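Local atomic coordinates of putative enoyl-CoA hydratase/isomerase (Mycobacterium abscessus, PDB entry 3RSI), a protein that probably acts on acyl-CoA thioesters as a hydro-lyase of the crotonase-like enoyl-CoA hydratase/isomerase family. Residues S34-M37 against V38-A42; Q122-D125 against I126-S129; A215-A218 against I219-G223; A232-A235 against R236-P240. All blocks are in the same frame, centred on the assembly; numbering follows the deposited sequence.

Contact 1: residues S34-M37 against V38-A42; sequences STNM and VSQFA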
ATOM      1  N   SER B  34       4.504  26.318 -14.497  1.00 17.05           N
ATOM      2  CA  SER B  34       4.806  27.734 -14.274  1.00 18.35           C
ATOM      3  C   SER B  34       3.653  28.316 -13.469  1.00 19.05           C
ATOM      4  O   SER B  34       2.590  27.699 -13.374  1.00 18.79           O
ATOM      5  CB  SER B  34       4.912  28.466 -15.599  1.00 18.33           C
ATOM      6  OG  SER B  34       3.681  28.384 -16.304  1.00 19.70           O
ATOM      7  N   THR B  35       3.852  29.503 -12.903  1.00 20.30           N
ATOM      8  CA  THR B  35       2.795  30.165 -12.139  1.00 20.79           C
ATOM      9  C   THR B  35       1.561  30.298 -13.018  1.00 20.32           C
ATOM     10  O   THR B  35       0.448  30.038 -12.582  1.00 20.45           O
ATOM     11  CB  THR B  35       3.242  31.548 -11.662  1.00 21.79           C
ATOM     12  OG1 THR B  35       3.649  32.316 -12.799  1.00 25.01           O
ATOM     13  CG2 THR B  35       4.410  31.431 -10.687  1.00 20.76           C
ATOM     14  N   ASN B  36       1.780  30.669 -14.272  1.00 20.37           N
ATOM     15  CA  ASN B  36       0.733  30.771 -15.276  1.00 20.92           C
ATOM     16  C   ASN B  36      -0.079  29.493 -15.491  1.00 19.77           C
ATOM     17  O   ASN B  36      -1.312  29.519 -15.481  1.00 19.39           O
ATOM     18  CB  ASN B  36       1.369  31.137 -16.614  1.00 22.16           C
ATOM     19  CG  ASN B  36       0.565  32.107 -17.390  1.00 26.10           C
ATOM     20  OD1 ASN B  36      -0.654  31.966 -17.496  1.00 30.79           O
ATOM     21  ND2 ASN B  36       1.241  33.118 -17.962  1.00 29.35           N
ATOM     22  N   MET B  37       0.631  28.398 -15.741  1.00 18.59           N
ATOM     23  CA  MET B  37       0.027  27.087 -15.921  1.00 17.14           C
ATOM     24  C   MET B  37      -0.751  26.701 -14.667  1.00 16.25           C
ATOM     25  O   MET B  37      -1.836  26.144 -14.757  1.00 15.97           O
ATOM     26  CB  MET B  37       1.097  26.021 -16.225  1.00 16.22           C
ATOM     27  CG  MET B  37       0.495  24.726 -16.763  1.00 15.16           C
ATOM     28  SD  MET B  37       1.626  23.368 -16.910  1.00 14.66           S
ATOM     29  CE  MET B  37       2.774  24.081 -18.107  1.00 10.78           C
ATOM     30  N   VAL B  38      -0.194  26.988 -13.499  1.00 16.23           N
ATOM     31  CA  VAL B  38      -0.870  26.620 -12.260  1.00 16.68           C
ATOM     32  C   VAL B  38      -2.167  27.414 -12.088  1.00 17.03           C
ATOM     33  O   VAL B  38      -3.185  26.836 -11.713  1.00 16.70           O
ATOM     34  CB  VAL B  38       0.044  26.732 -11.016  1.00 17.10           C
ATOM     35  CG1 VAL B  38      -0.764  26.494  -9.733  1.00 16.44           C
ATOM     36  CG2 VAL B  38       1.198  25.732 -11.099  1.00 14.93           C
ATOM     37  N   SER B  39      -2.157  28.715 -12.390  1.00 17.78           N
ATOM     38  CA  SER B  39      -3.419  29.495 -12.427  1.00 18.63           C
ATOM     39  C   SER B  39      -4.432  28.909 -13.414  1.00 18.26           C
ATOM     40  O   SER B  39      -5.633  28.827 -13.117  1.00 17.54           O
ATOM     41  CB  SER B  39      -3.171  30.961 -12.790  1.00 19.54           C
ATOM     42  OG  SER B  39      -2.300  31.533 -11.832  1.00 22.71           O
ATOM     43  N   GLN B  40      -3.944  28.499 -14.587  1.00 17.41           N
ATOM     44  CA  GLN B  40      -4.819  27.921 -15.598  1.00 17.05           C
ATOM     45  C   GLN B  40      -5.353  26.560 -15.126  1.00 16.09           C
ATOM     46  O   GLN B  40      -6.500  26.221 -15.415  1.00 15.92           O
ATOM     47  CB  GLN B  40      -4.090  27.810 -16.943  1.00 17.18           C
ATOM     48  CG  GLN B  40      -3.830  29.186 -17.607  1.00 18.16           C
ATOM     49  CD  GLN B  40      -2.923  29.113 -18.827  1.00 21.87           C
ATOM     50  OE1 GLN B  40      -2.438  28.038 -19.197  1.00 21.27           O
ATOM     51  NE2 GLN B  40      -2.679  30.273 -19.464  1.00 24.72           N
ATOM     52  N   PHE B  41      -4.529  25.790 -14.401  1.00 15.19           N
ATOM     53  CA  PHE B  41      -5.006  24.563 -13.739  1.00 14.42           C
ATOM     54  C   PHE B  41      -6.190  24.871 -12.777  1.00 15.28           C
ATOM     55  O   PHE B  41      -7.261  24.230 -12.849  1.00 14.62           O
ATOM     56  CB  PHE B  41      -3.881  23.874 -12.954  1.00 14.29           C
ATOM     57  CG  PHE B  41      -3.121  22.810 -13.742  1.00 13.70           C
ATOM     58  CD1 PHE B  41      -3.804  21.771 -14.378  1.00 12.18           C
ATOM     59  CD2 PHE B  41      -1.750  22.853 -13.844  1.00 12.69           C
ATOM     60  CE1 PHE B  41      -3.125  20.805 -15.094  1.00 13.48           C
ATOM     61  CE2 PHE B  41      -1.052  21.885 -14.567  1.00 13.48           C
ATOM     62  CZ  PHE B  41      -1.746  20.848 -15.185  1.00 14.31           C
ATOM     63  N   ALA B  42      -5.986  25.836 -11.878  1.00 14.96           N
ATOM     64  CA  ALA B  42      -7.029  26.178 -10.898  1.00 16.07           C
ATOM     65  C   ALA B  42      -8.328  26.464 -11.612  1.00 16.02           C
ATOM     66  O   ALA B  42      -9.376  25.928 -11.252  1.00 16.50           O
ATOM     67  CB  ALA B  42      -6.616  27.362  -9.998  1.00 15.07           C
TER
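Met-37 and Phe-41, one turn apart, form an apolar pair at the start of helix 35-50. The thioether chain runs alongside the ring. Met-37 SD is 3.9 Å from Phe-41 CE2, and CG meets the same ring carbon. The sulfur sits oblique to the ring in a Met-aromatic contact, 5.0 Å from SD to the Phe-41 ring centroid. With CG anti to the backbone N (chi1 -166°) the thioether is carried down beside the ring. Met-24 of strand 19-24 touches both residues, and the ring of Trp-45 meets Phe-41 nearly parallel. Val-38 packs on Ile-91 of the second subunit.

Ser-34 is the N-cap of helix 35-50, and its OG accepts from Met-37 N at 3.1 Å. Glu-10 OE1 holds the same hydroxyl. This helix is the crossover of a beta-alpha-beta unit between strands 19-24 and 56-61, in the crotonase-like fold.

Backbone bonds follow the i to i+4 pattern, from Val-38 N to Ser-34 O through Phe-41 N to Met-37 O. Thr-35 O takes two donors from one residue. Ser-39 N reaches it at 2.9 Å, while Ser-39 OG, 3.2 Å from Thr-35 O, comes from above the carbonyl plane. On the polar side, Asn-36 OD1 lies 3.3 Å from Gln-40 NE2 without a hydrogen bond, their amide planes 63° apart. Gln-40 OE1 instead accepts from Leu-11 N.

Contact 2: residues Q122-D125 against I126-S129; sequences QQTD and IRVS
The turn from helix 116-121 into strand 126-130 is closed by Arg-127, which reaches back to the backbone of Thr-124. The strand lies between the parallel strands 105-109 and 186-188. Arg-127 NH2 donates to Thr-124 O at 2.8 Å, with an N-H...O angle of 158°. The oxygen lies at the guanidinium edge, near its plane. Arg-127 NE adds a weak bond to the same Thr-124 O at 3.3 Å. Two N-H groups thus grip one carbonyl and help fix the rotation of the guanidinium. The chain is extended from CG to NE, which carries the charged group back over the turn.

Thr-124 OG1 packs against this chain, 3.3 Å from Arg-127 CG. Its stronger polar partner is Leu-121 O, at the end of the helix. Arg-127 NH2 also donates to Gln-157 OE1 and NH1 to Leu-183 O, so the buried charge has several carbonyl-type acceptors. The Asp-125 carboxylate is held elsewhere, by Lys-216. Asp-125 O accepts from Thr-161 OG1 of the second subunit. This is a helix-to-strand connection in the core of a crotonase-like domain, tied by an arginine at the start of the strand.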
ATOM      1  N   GLN B 122      11.508  -3.024   8.668  1.00 10.77           N
ATOM      2  CA  GLN B 122      10.411  -2.108   8.419  1.00 11.18           C
ATOM      3  C   GLN B 122      10.731  -0.660   8.811  1.00 11.46           C
ATOM      4  O   GLN B 122      10.063   0.247   8.346  1.00 12.24           O
ATOM      5  CB  GLN B 122       9.125  -2.608   9.081  1.00 11.24           C
ATOM      6  CG  GLN B 122       8.580  -3.870   8.404  1.00 10.09           C
ATOM      7  CD  GLN B 122       7.700  -4.687   9.322  1.00  9.76           C
ATOM      8  OE1 GLN B 122       6.536  -4.350   9.527  1.00 11.62           O
ATOM      9  NE2 GLN B 122       8.253  -5.764   9.888  1.00 11.22           N
ATOM     10  N   GLN B 123      11.791  -0.456   9.597  1.00 12.32           N
ATOM     11  CA  GLN B 123      12.279   0.868   9.957  1.00 12.44           C
ATOM     12  C   GLN B 123      13.547   1.255   9.169  1.00 12.47           C
ATOM     13  O   GLN B 123      14.143   2.312   9.407  1.00 12.12           O
ATOM     14  CB  GLN B 123      12.512   0.964  11.467  1.00 12.82           C
ATOM     15  CG  GLN B 123      11.213   1.086  12.285  1.00 13.93           C
ATOM     16  CD  GLN B 123      10.696   2.514  12.315  1.00 13.88           C
ATOM     17  OE1 GLN B 123      10.147   2.988  11.346  1.00 17.23           O
ATOM     18  NE2 GLN B 123      10.923   3.220  13.413  1.00 13.53           N
ATOM     19  N   THR B 124      13.960   0.402   8.241  1.00 11.79           N
ATOM     20  CA  THR B 124      14.885   0.826   7.212  1.00 11.74           C
ATOM     21  C   THR B 124      14.094   1.504   6.091  1.00 11.38           C
ATOM     22  O   THR B 124      12.912   1.223   5.884  1.00 11.68           O
ATOM     23  CB  THR B 124      15.729  -0.354   6.639  1.00 11.82           C
ATOM     24  OG1 THR B 124      14.908  -1.236   5.860  1.00 10.31           O
ATOM     25  CG2 THR B 124      16.436  -1.104   7.758  1.00 12.38           C
ATOM     26  N   ASP B 125      14.765   2.370   5.351  1.00 10.96           N
ATOM     27  CA  ASP B 125      14.117   3.197   4.318  1.00 10.72           C
ATOM     28  C   ASP B 125      14.169   2.605   2.927  1.00 10.41           C
ATOM     29  O   ASP B 125      13.159   2.588   2.205  1.00 10.07           O
ATOM     30  CB  ASP B 125      14.790   4.563   4.309  1.00 10.34           C
ATOM     31  CG  ASP B 125      14.677   5.238   5.652  1.00 11.13           C
ATOM     32  OD1 ASP B 125      13.547   5.278   6.175  1.00 12.42           O
ATOM     33  OD2 ASP B 125      15.689   5.683   6.198  1.00 11.95           O
ATOM     34  N   ILE B 126      15.367   2.186   2.554  1.00 10.38           N
ATOM     35  CA  ILE B 126      15.710   1.729   1.211  1.00 10.58           C
ATOM     36  C   ILE B 126      16.303   0.337   1.382  1.00 10.58           C
ATOM     37  O   ILE B 126      17.098   0.103   2.296  1.00 10.66           O
ATOM     38  CB  ILE B 126      16.742   2.685   0.547  1.00 10.72           C
ATOM     39  CG1 ILE B 126      16.157   4.102   0.438  1.00 11.48           C
ATOM     40  CG2 ILE B 126      17.184   2.166  -0.825  1.00  9.46           C
ATOM     41  CD1 ILE B 126      17.210   5.207   0.180  1.00 11.44           C
ATOM     42  N   ARG B 127      15.899  -0.597   0.533  1.00 10.40           N
ATOM     43  CA  ARG B 127      16.140  -2.011   0.831  1.00 10.26           C
ATOM     44  C   ARG B 127      16.600  -2.752  -0.400  1.00 10.76           C
ATOM     45  O   ARG B 127      15.891  -2.786  -1.406  1.00 10.63           O
ATOM     46  CB  ARG B 127      14.861  -2.649   1.375  1.00 10.41           C
ATOM     47  CG  ARG B 127      14.372  -2.020   2.670  1.00  8.92           C
ATOM     48  CD  ARG B 127      12.938  -2.377   3.019  1.00  8.38           C
ATOM     49  NE  ARG B 127      12.390  -1.467   4.043  1.00  9.12           N
ATOM     50  CZ  ARG B 127      11.108  -1.377   4.386  1.00  8.38           C
ATOM     51  NH1 ARG B 127      10.207  -2.154   3.810  1.00 10.17           N
ATOM     52  NH2 ARG B 127      10.724  -0.494   5.301  1.00  8.88           N
ATOM     53  N   VAL B 128      17.782  -3.348  -0.297  1.00 10.86           N
ATOM     54  CA  VAL B 128      18.374  -4.128  -1.369  1.00 11.75           C
ATOM     55  C   VAL B 128      18.452  -5.589  -0.921  1.00 12.32           C
ATOM     56  O   VAL B 128      19.040  -5.900   0.131  1.00 12.56           O
ATOM     57  CB  VAL B 128      19.811  -3.657  -1.689  1.00 11.77           C
ATOM     58  CG1 VAL B 128      20.389  -4.488  -2.860  1.00 11.65           C
ATOM     59  CG2 VAL B 128      19.824  -2.158  -2.005  1.00 10.31           C
ATOM     60  N   SER B 129      17.875  -6.484  -1.717  1.00 12.34           N
ATOM     61  CA  SER B 129      17.897  -7.910  -1.381  1.00 12.51           C
ATOM     62  C   SER B 129      18.827  -8.719  -2.271  1.00 12.95           C
ATOM     63  O   SER B 129      18.713  -8.718  -3.507  1.00 12.74           O
ATOM     64  CB  SER B 129      16.495  -8.510  -1.479  1.00 12.68           C
ATOM     65  OG  SER B 129      16.507  -9.875  -1.118  1.00 12.36           O
TER

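Contact 3: residues A215-A218 against I219-G223; sequences AKEA and IVRSG
Glu-217 and Arg-221 form an i to i+4 salt bridge near the C-terminal end of helix 209-222, in the crotonase-like fold. Arg-221 NE donates to Glu-217 OE2 at 2.8 Å, with an N-H...O angle of 157°. The oxygen lies at the guanidinium edge, close to its plane. It is met on its anti side, from somewhat out of the carboxylate plane, and the two planes are 68° apart. Only the NE-H is used. Arg-221 NH2 stays 3.8 Å from Glu-217 OE2. A chi1 of -178° sends the extended Glu-217 chain straight out from the helix, and Arg-221 CD packs 3.8 Å from Glu-217 CG as the chains cross.

One residue back, Lys-216 and Val-220 run alongside each other, with Lys-216 CG 4.2 Å from Val-220 CG2. The lysine is extended to its tip, where NZ, besides holding Asp-125, donates to Lys-103 O. Ile-219 lays CG1 3.2 Å from Ala-215 O. Met-151 of the second subunit packs on Ala-215 and Ile-219.

Further out, helix 227-242 covers one side of the helix: Leu-237 touches Glu-217 and Ala-218, and Ile-233 touches Arg-221. Gly-223 is the first residue to leave helical phi/psi, with positive phi. Lys-155 NZ of the second subunit bonds both Gly-223 O and Ser-222 OG. Just before that glycine, Ala-218 O accepts two bonds from Ser-222, from N at 3.0 Å and from OG, which stands 2.6 Å from Ala-218 O.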
ATOM      1  N   ALA B 215      12.784  15.570   4.676  1.00 10.76           N
ATOM      2  CA  ALA B 215      11.943  14.732   3.810  1.00 10.66           C
ATOM      3  C   ALA B 215      11.592  13.397   4.490  1.00 10.72           C
ATOM      4  O   ALA B 215      10.426  12.992   4.529  1.00 11.11           O
ATOM      5  CB  ALA B 215      12.612  14.505   2.449  1.00  9.86           C
ATOM      6  N   LYS B 216      12.587  12.718   5.034  1.00 10.57           N
ATOM      7  CA  LYS B 216      12.311  11.490   5.787  1.00 10.52           C
ATOM      8  C   LYS B 216      11.372  11.747   6.961  1.00 10.19           C
ATOM      9  O   LYS B 216      10.437  10.999   7.172  1.00 10.24           O
ATOM     10  CB  LYS B 216      13.589  10.820   6.288  1.00 10.20           C
ATOM     11  CG  LYS B 216      13.295   9.505   7.079  1.00 10.58           C
ATOM     12  CD  LYS B 216      14.573   8.720   7.508  1.00  9.64           C
ATOM     13  CE  LYS B 216      14.179   7.558   8.405  1.00  9.21           C
ATOM     14  NZ  LYS B 216      15.288   6.606   8.708  1.00  9.66           N
ATOM     15  N   GLU B 217      11.598  12.816   7.703  1.00 10.42           N
ATOM     16  CA  GLU B 217      10.778  13.103   8.863  1.00 10.90           C
ATOM     17  C   GLU B 217       9.355  13.441   8.453  1.00 10.51           C
ATOM     18  O   GLU B 217       8.407  13.030   9.136  1.00 10.55           O
ATOM     19  CB  GLU B 217      11.377  14.240   9.701  1.00 11.88           C
ATOM     20  CG  GLU B 217      10.559  14.531  10.959  1.00 13.73           C
ATOM     21  CD  GLU B 217      11.219  15.514  11.875  1.00 16.82           C
ATOM     22  OE1 GLU B 217      12.345  15.961  11.587  1.00 17.21           O
ATOM     23  OE2 GLU B 217      10.593  15.846  12.894  1.00 19.73           O
ATOM     24  N   ALA B 218       9.188  14.144   7.320  1.00  9.61           N
ATOM     25  CA  ALA B 218       7.832  14.493   6.840  1.00  9.57           C
ATOM     26  C   ALA B 218       7.082  13.239   6.367  1.00  9.45           C
ATOM     27  O   ALA B 218       5.897  13.051   6.664  1.00  9.60           O
ATOM     28  CB  ALA B 218       7.884  15.587   5.724  1.00  8.57           C
ATOM     29  N   ILE B 219       7.797  12.374   5.652  1.00  9.98           N
ATOM     30  CA  ILE B 219       7.245  11.102   5.195  1.00  9.90           C
ATOM     31  C   ILE B 219       6.792  10.261   6.389  1.00 10.52           C
ATOM     32  O   ILE B 219       5.662   9.790   6.406  1.00 10.53           O
ATOM     33  CB  ILE B 219       8.268  10.302   4.356  1.00  9.23           C
ATOM     34  CG1 ILE B 219       8.508  10.987   3.005  1.00  9.73           C
ATOM     35  CG2 ILE B 219       7.785   8.917   4.102  1.00  7.93           C
ATOM     36  CD1 ILE B 219       9.811  10.532   2.319  1.00 10.29           C
ATOM     37  N   VAL B 220       7.659  10.101   7.390  1.00 10.44           N
ATOM     38  CA  VAL B 220       7.326   9.269   8.544  1.00 10.85           C
ATOM     39  C   VAL B 220       6.257   9.869   9.455  1.00 11.28           C
ATOM     40  O   VAL B 220       5.279   9.199   9.792  1.00 10.45           O
ATOM     41  CB  VAL B 220       8.556   8.944   9.376  1.00 11.43           C
ATOM     42  CG1 VAL B 220       8.134   8.148  10.614  1.00 12.09           C
ATOM     43  CG2 VAL B 220       9.608   8.152   8.515  1.00  8.06           C
ATOM     44  N   ARG B 221       6.436  11.125   9.846  1.00 11.30           N
ATOM     45  CA  ARG B 221       5.549  11.744  10.820  1.00 12.65           C
ATOM     46  C   ARG B 221       4.170  12.078  10.249  1.00 11.97           C
ATOM     47  O   ARG B 221       3.205  12.046  10.979  1.00 10.72           O
ATOM     48  CB  ARG B 221       6.190  12.992  11.439  1.00 13.78           C
ATOM     49  CG  ARG B 221       7.396  12.694  12.341  1.00 17.83           C
ATOM     50  CD  ARG B 221       7.676  13.891  13.272  1.00 24.60           C
ATOM     51  NE  ARG B 221       8.989  13.790  13.913  1.00 29.75           N
ATOM     52  CZ  ARG B 221       9.278  13.037  14.984  1.00 34.10           C
ATOM     53  NH1 ARG B 221       8.345  12.297  15.594  1.00 35.66           N
ATOM     54  NH2 ARG B 221      10.522  13.033  15.462  1.00 34.84           N
ATOM     55  N   SER B 222       4.060  12.364   8.948  1.00 11.66           N
ATOM     56  CA  SER B 222       2.727  12.601   8.372  1.00 11.48           C
ATOM     57  C   SER B 222       1.907  11.330   8.360  1.00 11.77           C
ATOM     58  O   SER B 222       0.674  11.390   8.431  1.00 12.09           O
ATOM     59  CB  SER B 222       2.786  13.179   6.962  1.00 11.23           C
ATOM     60  OG  SER B 222       3.432  12.316   6.073  1.00 10.85           O
ATOM     61  N   GLY B 223       2.592  10.191   8.260  1.00 11.68           N
ATOM     62  CA  GLY B 223       1.944   8.890   8.333  1.00 11.44           C
ATOM     63  C   GLY B 223       0.772   8.772   7.378  1.00 11.54           C
ATOM     64  O   GLY B 223       0.811   9.277   6.239  1.00 10.96           O
TER

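Contact 4: residues A232-A235 against R236-P240; sequences AIEA and RLTRP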
ATOM      1  N   ALA B 232      -0.218  19.673   7.091  1.00 15.27           N
ATOM      2  CA  ALA B 232       0.359  20.636   8.048  1.00 15.96           C
ATOM      3  C   ALA B 232       1.749  20.196   8.542  1.00 15.94           C
ATOM      4  O   ALA B 232       2.668  21.011   8.608  1.00 15.05           O
ATOM      5  CB  ALA B 232      -0.575  20.861   9.250  1.00 16.59           C
ATOM      6  N   ILE B 233       1.883  18.907   8.874  1.00 15.56           N
ATOM      7  CA  ILE B 233       3.171  18.301   9.284  1.00 15.78           C
ATOM      8  C   ILE B 233       4.211  18.479   8.159  1.00 15.83           C
ATOM      9  O   ILE B 233       5.321  18.982   8.383  1.00 15.78           O
ATOM     10  CB  ILE B 233       2.992  16.793   9.648  1.00 15.34           C
ATOM     11  CG1 ILE B 233       2.192  16.649  10.943  1.00 16.93           C
ATOM     12  CG2 ILE B 233       4.328  16.082   9.768  1.00 14.70           C
ATOM     13  CD1 ILE B 233       1.733  15.201  11.258  1.00 16.83           C
ATOM     14  N   GLU B 234       3.819  18.110   6.946  1.00 15.76           N
ATOM     15  CA  GLU B 234       4.652  18.306   5.759  1.00 15.90           C
ATOM     16  C   GLU B 234       5.124  19.771   5.592  1.00 15.75           C
ATOM     17  O   GLU B 234       6.299  20.026   5.336  1.00 15.59           O
ATOM     18  CB  GLU B 234       3.879  17.856   4.517  1.00 15.79           C
ATOM     19  CG  GLU B 234       4.667  17.973   3.196  1.00 15.48           C
ATOM     20  CD  GLU B 234       3.872  17.433   2.026  1.00 17.10           C
ATOM     21  OE1 GLU B 234       2.845  18.063   1.666  1.00 16.33           O
ATOM     22  OE2 GLU B 234       4.243  16.355   1.505  1.00 16.81           O
ATOM     23  N   ALA B 235       4.207  20.724   5.740  1.00 16.27           N
ATOM     24  CA  ALA B 235       4.536  22.153   5.562  1.00 16.60           C
ATOM     25  C   ALA B 235       5.542  22.631   6.610  1.00 16.86           C
ATOM     26  O   ALA B 235       6.470  23.384   6.294  1.00 16.67           O
ATOM     27  CB  ALA B 235       3.281  23.009   5.614  1.00 16.58           C
ATOM     28  N   ARG B 236       5.368  22.172   7.844  1.00 16.95           N
ATOM     29  CA  ARG B 236       6.229  22.581   8.955  1.00 17.99           C
ATOM     30  C   ARG B 236       7.680  22.189   8.688  1.00 16.62           C
ATOM     31  O   ARG B 236       8.619  22.925   9.038  1.00 17.11           O
ATOM     32  CB  ARG B 236       5.747  21.952  10.272  1.00 19.11           C
ATOM     33  CG  ARG B 236       6.705  22.094  11.461  1.00 23.70           C
ATOM     34  CD  ARG B 236       6.214  21.356  12.727  1.00 29.45           C
ATOM     35  NE  ARG B 236       6.662  19.950  12.800  1.00 32.11           N
ATOM     36  CZ  ARG B 236       5.860  18.887  12.935  1.00 34.59           C
ATOM     37  NH1 ARG B 236       4.535  19.024  13.031  1.00 33.82           N
ATOM     38  NH2 ARG B 236       6.388  17.664  12.991  1.00 36.46           N
ATOM     39  N   LEU B 237       7.857  21.028   8.071  1.00 14.75           N
ATOM     40  CA  LEU B 237       9.193  20.520   7.714  1.00 13.97           C
ATOM     41  C   LEU B 237       9.678  21.042   6.339  1.00 13.49           C
ATOM     42  O   LEU B 237      10.868  21.047   6.051  1.00 14.03           O
ATOM     43  CB  LEU B 237       9.160  18.980   7.740  1.00 13.52           C
ATOM     44  CG  LEU B 237       9.078  18.422   9.174  1.00 13.79           C
ATOM     45  CD1 LEU B 237       8.499  17.002   9.265  1.00 12.99           C
ATOM     46  CD2 LEU B 237      10.473  18.442   9.763  1.00 14.59           C
ATOM     47  N   THR B 238       8.761  21.488   5.496  1.00 13.19           N
ATOM     48  CA  THR B 238       9.140  22.008   4.184  1.00 13.81           C
ATOM     49  C   THR B 238       9.656  23.449   4.267  1.00 14.36           C
ATOM     50  O   THR B 238      10.614  23.808   3.590  1.00 14.22           O
ATOM     51  CB  THR B 238       7.960  21.889   3.214  1.00 13.73           C
ATOM     52  OG1 THR B 238       7.695  20.496   2.985  1.00 14.03           O
ATOM     53  CG2 THR B 238       8.239  22.587   1.876  1.00 14.15           C
ATOM     54  N   ARG B 239       9.024  24.261   5.109  1.00 15.31           N
ATOM     55  CA  ARG B 239       9.349  25.690   5.214  1.00 16.35           C
ATOM     56  C   ARG B 239      10.826  25.957   5.493  1.00 15.34           C
ATOM     57  O   ARG B 239      11.428  26.770   4.797  1.00 15.14           O
ATOM     58  CB  ARG B 239       8.487  26.395   6.278  1.00 17.62           C
ATOM     59  CG  ARG B 239       7.097  26.746   5.825  1.00 23.04           C
ATOM     60  CD  ARG B 239       6.299  27.490   6.914  1.00 29.28           C
ATOM     61  NE  ARG B 239       4.951  26.927   7.043  1.00 34.10           N
ATOM     62  CZ  ARG B 239       4.474  26.260   8.098  1.00 37.38           C
ATOM     63  NH1 ARG B 239       5.195  26.067   9.203  1.00 39.28           N
ATOM     64  NH2 ARG B 239       3.232  25.796   8.051  1.00 39.30           N
ATOM     65  N   PRO B 240      11.412  25.284   6.514  1.00 15.25           N
ATOM     66  CA  PRO B 240      12.838  25.461   6.801  1.00 15.03           C
ATOM     67  C   PRO B 240      13.724  25.086   5.611  1.00 14.47           C
ATOM     68  O   PRO B 240      14.740  25.731   5.392  1.00 15.30           O
ATOM     69  CB  PRO B 240      13.084  24.519   7.990  1.00 15.24           C
ATOM     70  CG  PRO B 240      11.796  24.396   8.642  1.00 15.79           C
ATOM     71  CD  PRO B 240      10.777  24.425   7.523  1.00 15.01           C
TER
HETATM   72  O   HOH W   1       1.927  23.750   8.946  1.00 26.04           O
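This is a local i to i+3 and i to i+4 contact within helix 227-242, which packs against helix 209-222. The Arg-236 chain runs along Ile-233. Ile-233 CG1 is 3.9 Å from Arg-236 NH1, with the guanidinium oblique to it. Arg-236 bends at chi3 (89°), and the bend brings its flat end back along the isoleucine. Ile-233 CG2 also meets Leu-237 CD1, at 4.3 Å.

The polar bonds centre on one carbonyl. Thr-238 OG1 donates to Glu-234 O at 2.8 Å from above the carbonyl plane. Thr-238 N and Leu-237 N add weak bonds to the same atom. The hydroxyl thus supplements a backbone bond of poor angle. Beyond this turn the helix kinks at Pro-240, whose N has no bond to the turn before.

Arg-239 folds back over the turn before it. Its guanidinium has Ala-235 O over the centre of one face, and Arg-239 NH2 is 3.7 Å from Ala-235 CB. A water bridges two turns: it accepts from Arg-239 NH2 at 2.6 Å and donates to Ala-232 O at 2.9 Å.

Glu-234 is turned to the second subunit, where its OE2 accepts from Val-152 N. The side of the helix that carries Ile-233 and Leu-237 lies against helix 209-222 of the same chain, the helix just before it in sequence.

How the contacts relate
The contacts come in series along the chain, from contact 1 to contact 4. Contacts 3 and 4 lie on consecutive helices, 209-222 and 227-242, with centres about 10 Å apart. They pack directly: Ala-218 N is 3.5 Å from Leu-237 CD1. Contact 2 meets contact 3 through a salt bridge, Asp-125 OD2 to Lys-216 NZ at 2.7 Å, which ties the turn before strand 126-130 to helix 209-222. Contact 1 stands apart on helix 35-50, with its centre about 38 Å from that of contact 2, across the chain's centre. All four touch the second subunit, so widely separated parts of the chain take part in subunit contacts of the three-chain assembly.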